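Local atomic coordinates of monosaccharide ABC transporter substrate-binding protein, CUT2 family (Bradyrhizobium sp., PDB entry 4YHS), a protein that probably captures a monosaccharide or a related small solute in the periplasm and delivers it to an ABC importer of the CUT2 family. Residues A[76-81]-A[298-303]. Sequence-based numbering, arbitrary orientation.
Sequences VDYGVA and SMVIQG
G79 and G303 meet where helices 71-87 and 299-314 pack side by side, a buried, glycine-mediated helix-helix contact in one lobe of a periplasmic-binding-protein fold. It illustrates how glycines let two helices come close: the short axes approach to 6.7 Å and cross at -38°. Neither glycine puts a side chain between the helices, and the CA atoms of G79 and V300 lie 4.4 Å apart. The CA-H of G79 points at V300 O, with 3.4 Å from G79 CA to that oxygen. The angle at the hydrogen is 159°. Close by, G79 C and G303 C approach to 4.1 Å. Valines flank the glycine seam. V80 CG2 rests against G303 CA and O, while V76 divides its two methyls, CG1 facing G303 CA and CG2 3.7 Å from CG of M299, a selenomethionine. M299 CG lies between its own backbone N and carbonyl carbon (chi1 89°), which brings it against V76 CG2 before two further bends lead the selenium end away. On the other flank, V300 CG1 meets the Y78 ring at its edge, in plane, 3.6 Å from CD2; F349 adds an edge-to-face partner to the same ring. V76 and V80 also pack on F65 and V63, respectively, of strand 60-65. The chemistry is thus apolar, with one CA-H...O contact between the backbones, which suggests that close fit of shape, more than polar pairing, probably sets the helix spacing here.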
ATOM      1  N   VAL A  76      -6.965  -3.281  -4.735  1.00 13.65           N
ATOM      2  CA  VAL A  76      -6.215  -4.457  -5.127  1.00 13.03           C
ATOM      3  C   VAL A  76      -7.102  -5.386  -5.990  1.00 12.78           C
ATOM      4  O   VAL A  76      -6.630  -5.931  -6.997  1.00 14.81           O
ATOM      5  CB  VAL A  76      -5.684  -5.228  -3.912  1.00 12.12           C
ATOM      6  CG1 VAL A  76      -4.780  -6.324  -4.373  1.00 15.31           C
ATOM      7  CG2 VAL A  76      -4.955  -4.310  -2.964  1.00 10.79           C
ATOM      8  N   ASP A  77      -8.368  -5.551  -5.596  1.00 14.53           N
ATOM      9  CA  ASP A  77      -9.339  -6.363  -6.348  1.00 11.94           C
ATOM     10  C   ASP A  77      -9.441  -5.873  -7.799  1.00 13.93           C
ATOM     11  O   ASP A  77      -9.428  -6.654  -8.748  1.00 14.29           O
ATOM     12  CB  ASP A  77     -10.709  -6.318  -5.683  1.00 15.82           C
ATOM     13  CG  ASP A  77     -11.756  -7.095  -6.450  1.00 20.32           C
ATOM     14  OD1 ASP A  77     -11.601  -8.325  -6.621  1.00 19.56           O
ATOM     15  OD2 ASP A  77     -12.739  -6.482  -6.854  1.00 18.46           O
ATOM     16  N   TYR A  78      -9.605  -4.570  -7.947  1.00 14.59           N
ATOM     17  CA  TYR A  78      -9.715  -3.955  -9.261  1.00 12.08           C
ATOM     18  C   TYR A  78      -8.508  -4.298 -10.137  1.00 14.49           C
ATOM     19  O   TYR A  78      -8.675  -4.674 -11.279  1.00 14.02           O
ATOM     20  CB  TYR A  78      -9.862  -2.433  -9.106  1.00 15.91           C
ATOM     21  CG  TYR A  78      -9.894  -1.677 -10.409  1.00 16.31           C
ATOM     22  CD1 TYR A  78     -11.071  -1.587 -11.163  1.00 14.65           C
ATOM     23  CD2 TYR A  78      -8.764  -1.025 -10.876  1.00 21.49           C
ATOM     24  CE1 TYR A  78     -11.096  -0.898 -12.357  1.00 20.41           C
ATOM     25  CE2 TYR A  78      -8.785  -0.319 -12.058  1.00 16.76           C
ATOM     26  CZ  TYR A  78      -9.946  -0.268 -12.804  1.00 19.07           C
ATOM     27  OH  TYR A  78      -9.987   0.442 -13.995  1.00 23.47           O
ATOM     28  N   GLY A  79      -7.302  -4.198  -9.582  1.00 12.98           N
ATOM     29  CA  GLY A  79      -6.075  -4.501 -10.300  1.00 15.51           C
ATOM     30  C   GLY A  79      -6.028  -5.954 -10.722  1.00 16.42           C
ATOM     31  O   GLY A  79      -5.741  -6.262 -11.869  1.00 13.58           O
ATOM     32  N   VAL A  80      -6.311  -6.849  -9.788  1.00 14.36           N
ATOM     33  CA  VAL A  80      -6.261  -8.283 -10.117  1.00 13.01           C
ATOM     34  C   VAL A  80      -7.305  -8.624 -11.182  1.00 14.71           C
ATOM     35  O   VAL A  80      -6.990  -9.374 -12.121  1.00 16.37           O
ATOM     36  CB  VAL A  80      -6.446  -9.163  -8.851  1.00 16.46           C
ATOM     37  CG1 VAL A  80      -6.474 -10.624  -9.226  1.00 20.79           C
ATOM     38  CG2 VAL A  80      -5.293  -8.944  -7.898  1.00 21.55           C
ATOM     39  N   ALA A  81      -8.513  -8.066 -11.067  1.00 15.76           N
ATOM     40  CA  ALA A  81      -9.603  -8.410 -11.997  1.00 19.69           C
ATOM     41  C   ALA A  81      -9.308  -7.845 -13.373  1.00 18.93           C
ATOM     42  O   ALA A  81      -9.524  -8.507 -14.389  1.00 18.38           O
ATOM     43  CB  ALA A  81     -10.945  -7.896 -11.523  1.00 14.29           C
ATOM     44  N   SER A 298       0.365   2.676  -5.092  1.00 11.48           N
ATOM     45  CA  SER A 298      -0.209   2.111  -6.319  1.00 13.28           C
ATOM     46  C   SER A 298      -0.690   0.671  -6.055  1.00 14.22           C
ATOM     47  O   SER A 298      -0.260  -0.287  -6.728  1.00 13.09           O
ATOM     48  CB  SER A 298       0.817   2.117  -7.469  1.00 13.64           C
ATOM     49  OG  SER A 298       1.162   3.424  -7.864  1.00 14.29           O
HETATM   50  N   MSE A 299      -1.551   0.498  -5.056  1.00 12.30           N
HETATM   51  CA  MSE A 299      -1.974  -0.862  -4.676  1.00 13.68           C
HETATM   52  C   MSE A 299      -2.722  -1.588  -5.784  1.00 10.98           C
HETATM   53  O   MSE A 299      -2.689  -2.817  -5.864  1.00 12.80           O
HETATM   54  CB  MSE A 299      -2.830  -0.838  -3.396  1.00 12.28           C
HETATM   55  CG  MSE A 299      -4.336  -0.676  -3.516  1.00 12.85           C
HETATM   56 SE   MSE A 299      -4.871   1.112  -4.119  1.00 21.74          SE
HETATM   57  CE  MSE A 299      -4.693   2.171  -2.454  1.00 14.06           C
ATOM     58  N   VAL A 300      -3.375  -0.842  -6.656  1.00 12.75           N
ATOM     59  CA  VAL A 300      -3.987  -1.453  -7.838  1.00 12.41           C
ATOM     60  C   VAL A 300      -2.933  -2.195  -8.690  1.00 10.82           C
ATOM     61  O   VAL A 300      -3.125  -3.361  -9.095  1.00 12.37           O
ATOM     62  CB  VAL A 300      -4.689  -0.401  -8.727  1.00 12.54           C
ATOM     63  CG1 VAL A 300      -5.245  -1.043  -9.957  1.00 10.84           C
ATOM     64  CG2 VAL A 300      -5.802   0.326  -7.993  1.00 10.62           C
ATOM     65  N   ILE A 301      -1.830  -1.505  -8.936  1.00 14.53           N
ATOM     66  CA  ILE A 301      -0.706  -2.030  -9.692  1.00 15.86           C
ATOM     67  C   ILE A 301      -0.014  -3.209  -8.970  1.00 10.94           C
ATOM     68  O   ILE A 301       0.471  -4.126  -9.631  1.00 14.50           O
ATOM     69  CB  ILE A 301       0.336  -0.916  -9.995  1.00 12.60           C
ATOM     70  CG1 ILE A 301      -0.316   0.311 -10.701  1.00 11.36           C
ATOM     71  CG2 ILE A 301       1.449  -1.476 -10.856  1.00 15.20           C
ATOM     72  CD1 ILE A 301      -1.118  -0.004 -11.981  1.00 15.96           C
ATOM     73  N   GLN A 302       0.041  -3.198  -7.626  1.00 11.40           N
ATOM     74  CA  GLN A 302       0.488  -4.381  -6.893  1.00 10.82           C
ATOM     75  C   GLN A 302      -0.365  -5.590  -7.269  1.00 12.65           C
ATOM     76  O   GLN A 302       0.182  -6.669  -7.530  1.00 12.79           O
ATOM     77  CB  GLN A 302       0.457  -4.133  -5.394  1.00 12.08           C
ATOM     78  CG  GLN A 302       1.549  -3.172  -4.959  1.00 11.95           C
ATOM     79  CD  GLN A 302       1.464  -2.828  -3.497  1.00 13.17           C
ATOM     80  OE1 GLN A 302       1.428  -3.716  -2.638  1.00 13.49           O
ATOM     81  NE2 GLN A 302       1.404  -1.529  -3.191  1.00 11.96           N
ATOM     82  N   GLY A 303      -1.678  -5.406  -7.356  1.00 13.63           N
ATOM     83  CA  GLY A 303      -2.563  -6.452  -7.832  1.00 15.49           C
ATOM     84  C   GLY A 303      -2.265  -6.894  -9.260  1.00 12.14           C
ATOM     85  O   GLY A 303      -2.128  -8.101  -9.525  1.00 11.88           O
TER